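Local structure of 6-carboxyhexanoate--coa ligase (Bacillus subtilis, 5FLG) at residues A[161-166]-A[252-257]. The protein is a 6-carboxyhexanoate--CoA ligase, also called pimeloyl-CoA synthase, a member of the carboxylate–CoA ligase enzymes. Residues are numbered along the deposited sequence; the frame is centred on the assembly and turned at random.
Sequences ALHSHV and IEWEED
His163, in the last turn of helix 154-164, meets Trp254 of the C-terminal tail, and this one pair of aromatic residues makes the whole contact. From CB outward along the histidine, the first atom makes the closest approach, CB lying 3.7 Å from Trp254 CH2 and slightly farther from CZ2. At CG the nearest partner shifts to Trp254 CZ2, the carbon next to the ring fusion, at 3.8 Å. Beyond it the imidazole divides, and both branches stay within van der Waals range of the same carbon, CD2 at 4.0 Å and ND1 at 4.1 Å. CZ2 therefore sits over one face of the imidazole, displaced toward its rim. The two planes are inclined at 51° with centroids 5.3 Å apart, an oblique pairing that is neither a stack nor a T-shape.

Trp254 reaches across because its CG stands anti to the backbone N (chi1 167°), which carries the indole from the tail to the helix. The backbone N of Glu256 lies 3.9 Å above the middle of one indole face, where the tail bends back over the ring. Trp160, one helical turn before Ser164, adds an edge-to-face contact with the same indole, and the Trp254 amide donates a hydrogen bond to Asn156 OD1. Buried tryptophan thus meets exposed histidine at the border between interior and solvent, and only 84 Å² is buried in all.

Just past His163 the helix ends in a Schellman motif: His165 takes positive phi, and Val166 N bonds back to Ala161 O. The chain then leads into helix 170-184, while the tail emerges from strand 250-252, the middle strand of a small parallel sheet between 74-76 and 150-151. The pair thus joins the end of helix 154-164 to the loop that follows strand 250-252.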
ATOM      1  N   ALA A 161       4.270 -12.175 -28.554  1.00 31.82           N
ATOM      2  CA  ALA A 161       3.727 -11.125 -29.382  1.00 30.39           C
ATOM      3  C   ALA A 161       4.376 -11.096 -30.762  1.00 30.74           C
ATOM      4  O   ALA A 161       3.720 -10.880 -31.776  1.00 30.01           O
ATOM      5  CB  ALA A 161       3.901  -9.795 -28.693  1.00 32.66           C
ATOM      6  N   LEU A 162       5.649 -11.421 -30.805  1.00 33.81           N
ATOM      7  CA  LEU A 162       6.362 -11.515 -32.083  1.00 41.08           C
ATOM      8  C   LEU A 162       5.732 -12.596 -32.937  1.00 38.86           C
ATOM      9  O   LEU A 162       5.265 -12.328 -34.037  1.00 41.57           O
ATOM     10  CB  LEU A 162       7.836 -11.849 -31.839  1.00 41.54           C
ATOM     11  CG  LEU A 162       8.762 -11.866 -33.055  1.00 44.47           C
ATOM     12  CD1 LEU A 162       8.507 -10.687 -33.979  1.00 46.87           C
ATOM     13  CD2 LEU A 162      10.204 -11.867 -32.579  1.00 48.51           C
ATOM     14  N   HIS A 163       5.623 -13.799 -32.390  1.00 42.36           N
ATOM     15  CA  HIS A 163       4.977 -14.877 -33.130  1.00 48.80           C
ATOM     16  C   HIS A 163       3.557 -14.513 -33.559  1.00 47.37           C
ATOM     17  O   HIS A 163       3.078 -15.014 -34.566  1.00 50.75           O
ATOM     18  CB  HIS A 163       4.944 -16.178 -32.336  1.00 50.62           C
ATOM     19  CG  HIS A 163       4.162 -17.276 -33.007  1.00 72.77           C
ATOM     20  ND1 HIS A 163       2.779 -17.320 -33.009  1.00 77.25           N
ATOM     21  CD2 HIS A 163       4.569 -18.398 -33.654  1.00 76.66           C
ATOM     22  CE1 HIS A 163       2.372 -18.424 -33.612  1.00 75.06           C
ATOM     23  NE2 HIS A 163       3.437 -19.090 -34.020  1.00 75.06           N
ATOM     24  N   SER A 164       2.834 -13.757 -32.743  1.00 42.73           N
ATOM     25  CA  SER A 164       1.397 -13.593 -32.978  1.00 45.60           C
ATOM     26  C   SER A 164       1.092 -12.438 -33.906  1.00 44.97           C
ATOM     27  O   SER A 164      -0.071 -12.198 -34.219  1.00 44.67           O
ATOM     28  CB  SER A 164       0.655 -13.369 -31.651  1.00 46.75           C
ATOM     29  OG  SER A 164       0.726 -14.524 -30.855  1.00 43.96           O
ATOM     30  N   HIS A 165       2.120 -11.661 -34.257  1.00 47.15           N
ATOM     31  CA  HIS A 165       1.940 -10.441 -35.042  1.00 47.65           C
ATOM     32  C   HIS A 165       1.005  -9.489 -34.343  1.00 42.90           C
ATOM     33  O   HIS A 165       0.204  -8.813 -34.967  1.00 47.38           O
ATOM     34  CB  HIS A 165       1.425 -10.737 -36.450  1.00 49.56           C
ATOM     35  CG  HIS A 165       2.268 -11.720 -37.196  1.00 62.40           C
ATOM     36  ND1 HIS A 165       3.593 -11.485 -37.493  1.00 67.48           N
ATOM     37  CD2 HIS A 165       2.007 -12.980 -37.615  1.00 70.41           C
ATOM     38  CE1 HIS A 165       4.107 -12.551 -38.080  1.00 72.99           C
ATOM     39  NE2 HIS A 165       3.162 -13.470 -38.173  1.00 71.49           N
ATOM     40  N   VAL A 166       1.173  -9.402 -33.041  1.00 46.64           N
ATOM     41  CA  VAL A 166       0.462  -8.442 -32.203  1.00 47.83           C
ATOM     42  C   VAL A 166       1.517  -7.588 -31.522  1.00 45.33           C
ATOM     43  O   VAL A 166       2.581  -8.112 -31.158  1.00 44.94           O
ATOM     44  CB  VAL A 166      -0.339  -9.190 -31.124  1.00 51.23           C
ATOM     45  CG1 VAL A 166      -0.970  -8.217 -30.143  1.00 53.49           C
ATOM     46  CG2 VAL A 166      -1.391 -10.052 -31.796  1.00 56.21           C
ATOM     47  N   ILE A 252       1.299 -16.893 -16.877  1.00 26.21           N
ATOM     48  CA  ILE A 252       1.140 -17.244 -18.266  1.00 25.42           C
ATOM     49  C   ILE A 252       2.517 -17.635 -18.846  1.00 29.68           C
ATOM     50  O   ILE A 252       3.503 -16.921 -18.692  1.00 33.58           O
ATOM     51  CB  ILE A 252       0.571 -16.081 -19.061  1.00 28.98           C
ATOM     52  CG1 ILE A 252      -0.710 -15.577 -18.421  1.00 29.43           C
ATOM     53  CG2 ILE A 252       0.367 -16.492 -20.498  1.00 29.68           C
ATOM     54  CD1 ILE A 252      -1.826 -16.603 -18.405  1.00 29.32           C
ATOM     55  N   GLU A 253       2.585 -18.765 -19.525  1.00 35.18           N
ATOM     56  CA  GLU A 253       3.778 -19.118 -20.266  1.00 35.73           C
ATOM     57  C   GLU A 253       3.344 -19.694 -21.576  1.00 39.79           C
ATOM     58  O   GLU A 253       2.692 -20.743 -21.623  1.00 34.46           O
ATOM     59  CB  GLU A 253       4.636 -20.131 -19.521  1.00 42.55           C
ATOM     60  CG  GLU A 253       6.006 -20.291 -20.165  1.00 54.63           C
ATOM     61  CD  GLU A 253       6.714 -21.581 -19.792  1.00 63.94           C
ATOM     62  OE1 GLU A 253       6.672 -21.974 -18.601  1.00 66.54           O
ATOM     63  OE2 GLU A 253       7.367 -22.161 -20.695  1.00 72.28           O
ATOM     64  N   TRP A 254       3.644 -18.972 -22.646  1.00 30.92           N
ATOM     65  CA  TRP A 254       3.349 -19.478 -23.963  1.00 33.06           C
ATOM     66  C   TRP A 254       4.467 -20.402 -24.436  1.00 36.89           C
ATOM     67  O   TRP A 254       5.631 -20.099 -24.252  1.00 33.42           O
ATOM     68  CB  TRP A 254       3.192 -18.338 -24.902  1.00 34.11           C
ATOM     69  CG  TRP A 254       3.196 -18.740 -26.319  1.00 39.54           C
ATOM     70  CD1 TRP A 254       2.175 -19.304 -27.000  1.00 42.40           C
ATOM     71  CD2 TRP A 254       4.261 -18.560 -27.254  1.00 44.90           C
ATOM     72  NE1 TRP A 254       2.536 -19.501 -28.306  1.00 47.74           N
ATOM     73  CE2 TRP A 254       3.808 -19.030 -28.492  1.00 46.30           C
ATOM     74  CE3 TRP A 254       5.538 -17.997 -27.172  1.00 48.45           C
ATOM     75  CZ2 TRP A 254       4.570 -18.939 -29.650  1.00 42.93           C
ATOM     76  CZ3 TRP A 254       6.307 -17.937 -28.319  1.00 48.48           C
ATOM     77  CH2 TRP A 254       5.826 -18.433 -29.536  1.00 47.44           C
ATOM     78  N   GLU A 255       4.106 -21.606 -24.857  1.00 37.00           N
ATOM     79  CA  GLU A 255       5.082 -22.599 -25.327  1.00 43.21           C
ATOM     80  C   GLU A 255       5.277 -22.480 -26.812  1.00 42.91           C
ATOM     81  O   GLU A 255       4.405 -22.870 -27.596  1.00 41.20           O
ATOM     82  CB  GLU A 255       4.584 -24.019 -25.028  1.00 53.28           C
ATOM     83  CG  GLU A 255       4.221 -24.245 -23.572  1.00 54.26           C
ATOM     84  CD  GLU A 255       5.349 -24.848 -22.768  1.00 65.57           C
ATOM     85  OE1 GLU A 255       5.872 -25.904 -23.188  1.00 76.25           O
ATOM     86  OE2 GLU A 255       5.680 -24.293 -21.697  1.00 76.53           O
ATOM     87  N   GLU A 256       6.412 -21.930 -27.197  1.00 51.82           N
ATOM     88  CA  GLU A 256       6.750 -21.771 -28.582  1.00 55.77           C
ATOM     89  C   GLU A 256       6.789 -23.159 -29.170  1.00 52.53           C
ATOM     90  O   GLU A 256       6.401 -23.379 -30.285  1.00 47.99           O
ATOM     91  CB  GLU A 256       8.103 -21.079 -28.702  1.00 65.11           C
ATOM     92  CG  GLU A 256       8.879 -21.392 -29.962  1.00 74.86           C
ATOM     93  CD  GLU A 256       9.854 -20.300 -30.356  1.00 87.66           C
ATOM     94  OE1 GLU A 256       9.472 -19.112 -30.330  1.00 94.30           O
ATOM     95  OE2 GLU A 256      10.995 -20.640 -30.704  1.00 90.22           O
ATOM     96  N   ASP A 257       7.258 -24.087 -28.367  1.00 53.36           N
ATOM     97  CA  ASP A 257       7.510 -25.420 -28.800  1.00 73.50           C
ATOM     98  C   ASP A 257       6.236 -26.044 -29.347  1.00 80.74           C
ATOM     99  O   ASP A 257       6.331 -26.738 -30.334  1.00 90.75           O
ATOM    100  CB  ASP A 257       8.211 -26.251 -27.710  1.00 68.94           C
ATOM    101  CG  ASP A 257       9.706 -25.946 -27.629  1.00 78.16           C
ATOM    102  OD1 ASP A 257      10.274 -25.451 -28.620  1.00 77.39           O
ATOM    103  OD2 ASP A 257      10.318 -26.178 -26.575  1.00 81.90           O
TER